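Local coordinates for signal recognition 54 kDa protein (Pyrococcus furiosus, PDB 3DM5), which is the 54 kDa protein of the signal recognition particle, joining a helical bundle, a P-loop domain that holds GDP in this model and a signal peptide binding domain, at residues A[47-50]-A[51-55]. Residues are numbered along the deposited sequence; the frame is centred on the assembly and turned at random.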
loop_
_atom_site.group_PDB
_atom_site.type_symbol
_atom_site.label_atom_id
_atom_site.label_comp_id
_atom_site.label_asym_id
_atom_site.label_seq_id
_atom_site.Cartn_x
_atom_site.Cartn_y
_atom_site.Cartn_z
ATOM N N ARG A 47 25.704 0.446 3.120
ATOM C CA ARG A 47 26.883 0.625 3.958
ATOM C C ARG A 47 26.705 1.799 4.950
ATOM O O ARG A 47 27.066 1.699 6.122
ATOM C CB ARG A 47 28.124 0.813 3.083
ATOM C CG ARG A 47 29.334 0.011 3.543
ATOM C CD ARG A 47 30.526 0.236 2.638
ATOM N NE ARG A 47 31.783 0.093 3.370
ATOM C CZ ARG A 47 32.631 -0.920 3.221
ATOM N NH1 ARG A 47 32.370 -1.885 2.352
ATOM N NH2 ARG A 47 33.748 -0.959 3.933
ATOM N N LEU A 48 26.132 2.905 4.484
ATOM C CA LEU A 48 25.883 4.042 5.361
ATOM C C LEU A 48 24.902 3.698 6.470
ATOM O O LEU A 48 25.062 4.152 7.601
ATOM C CB LEU A 48 25.342 5.245 4.577
ATOM C CG LEU A 48 26.300 6.153 3.809
ATOM C CD1 LEU A 48 25.519 7.285 3.192
ATOM C CD2 LEU A 48 27.372 6.695 4.723
ATOM N N VAL A 49 23.870 2.924 6.133
ATOM C CA VAL A 49 22.856 2.538 7.110
ATOM C C VAL A 49 23.424 1.616 8.188
ATOM O O VAL A 49 23.119 1.769 9.383
ATOM C CB VAL A 49 21.631 1.866 6.457
ATOM C CG1 VAL A 49 20.746 1.261 7.525
ATOM C CG2 VAL A 49 20.840 2.883 5.644
ATOM N N LEU A 50 24.253 0.666 7.761
ATOM C CA LEU A 50 24.934 -0.225 8.690
ATOM C C LEU A 50 25.726 0.561 9.714
ATOM O O LEU A 50 25.643 0.306 10.914
ATOM C CB LEU A 50 25.883 -1.152 7.945
ATOM C CG LEU A 50 25.376 -2.567 7.766
ATOM C CD1 LEU A 50 26.478 -3.391 7.165
ATOM C CD2 LEU A 50 24.962 -3.107 9.128
ATOM N N GLN A 51 26.504 1.515 9.220
ATOM C CA GLN A 51 27.420 2.266 10.054
ATOM C C GLN A 51 26.645 3.076 11.082
ATOM O O GLN A 51 26.987 3.109 12.265
ATOM C CB GLN A 51 28.297 3.139 9.157
ATOM C CG GLN A 51 28.788 4.449 9.750
ATOM C CD GLN A 51 29.205 5.438 8.658
ATOM O OE1 GLN A 51 30.093 5.147 7.846
ATOM N NE2 GLN A 51 28.555 6.602 8.627
ATOM N N LEU A 52 25.578 3.709 10.630
ATOM C CA LEU A 52 24.739 4.481 11.523
ATOM C C LEU A 52 24.029 3.618 12.561
ATOM O O LEU A 52 23.974 3.974 13.734
ATOM C CB LEU A 52 23.702 5.262 10.723
ATOM C CG LEU A 52 22.678 6.032 11.551
ATOM C CD1 LEU A 52 23.356 7.221 12.185
ATOM C CD2 LEU A 52 21.476 6.457 10.689
ATOM N N THR A 53 23.456 2.498 12.141
ATOM C CA THR A 53 22.679 1.712 13.093
ATOM C C THR A 53 23.558 0.880 14.031
ATOM O O THR A 53 23.094 0.416 15.072
ATOM C CB THR A 53 21.575 0.863 12.416
ATOM O OG1 THR A 53 22.154 -0.107 11.524
ATOM C CG2 THR A 53 20.602 1.784 11.670
ATOM N N ARG A 54 24.830 0.725 13.674
ATOM C CA ARG A 54 25.784 0.058 14.551
ATOM C C ARG A 54 26.228 1.015 15.640
ATOM O O ARG A 54 26.497 0.604 16.766
ATOM C CB ARG A 54 26.992 -0.464 13.777
ATOM C CG ARG A 54 26.739 -1.785 13.054
ATOM C CD ARG A 54 27.987 -2.260 12.324
ATOM N NE ARG A 54 27.690 -3.317 11.361
ATOM C CZ ARG A 54 27.617 -4.609 11.664
ATOM N NH1 ARG A 54 27.818 -5.010 12.912
ATOM N NH2 ARG A 54 27.343 -5.504 10.723
ATOM N N GLU A 55 26.298 2.294 15.303
ATOM C CA GLU A 55 26.623 3.318 16.288
ATOM C C GLU A 55 25.454 3.512 17.254
ATOM O O GLU A 55 25.641 3.650 18.469
ATOM C CB GLU A 55 26.965 4.639 15.594
ATOM C CG GLU A 55 27.074 5.827 16.533
ATOM C CD GLU A 55 28.271 5.744 17.477
ATOM O OE1 GLU A 55 28.422 6.654 18.327
ATOM O OE2 GLU A 55 29.061 4.776 17.370
#
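Arg47 meets Gln51 through the backbone: Gln51 N gives its hydrogen to Arg47 O at 3.2 Å, the first of four i to i+4 bonds that run without a break through this part of helix 46-62. One residue on, Leu48 O takes the amide of Leu52 at 3.1 Å. The Leu48 side chain lies alongside that of Gln51, both pointing the same way, and its CD2 lies 4.1 Å from Gln51 NE2, at van der Waals distance from the end of the amide. Val49 is buried in the helical bundle domain, where helix 46-62 packs on helices 25-41 and 71-86; Val49 and Leu52 both rest on Leu39, and Leu52 also reaches Leu83 and Phe86. The carbonyl of Val49 receives Thr53 N at 2.9 Å. With chi1 at 63°, Thr53 OG1 lies between its own backbone N and carbonyl carbon, which brings it to 3.0 Å from the same Val49 O. The hydroxyl is hydrogen-bonded to Gln36 OE1 of helix 25-41. The methyl groups Val49 CG1 and Thr53 CG2 are 4.2 Å apart. Leu50 closes the series with Arg54 N on its O, a more bent bond with an angle of 138° at the hydrogen. Here the side chains carry more of the contact: Arg54, with CG anti to its carbonyl carbon (chi1 -80°) and the chain extended from CG to NE, runs beside Leu50 in the same direction. Leu50 CD2 approaches the guanidinium obliquely, 3.5 Å from Arg54 NE. This face meets a second copy of the protein, Leu50 packing on Leu50 of that subunit, while Arg47 and Arg54 come close to Arg54 and Arg47, respectively, of the second subunit, like charges near each other.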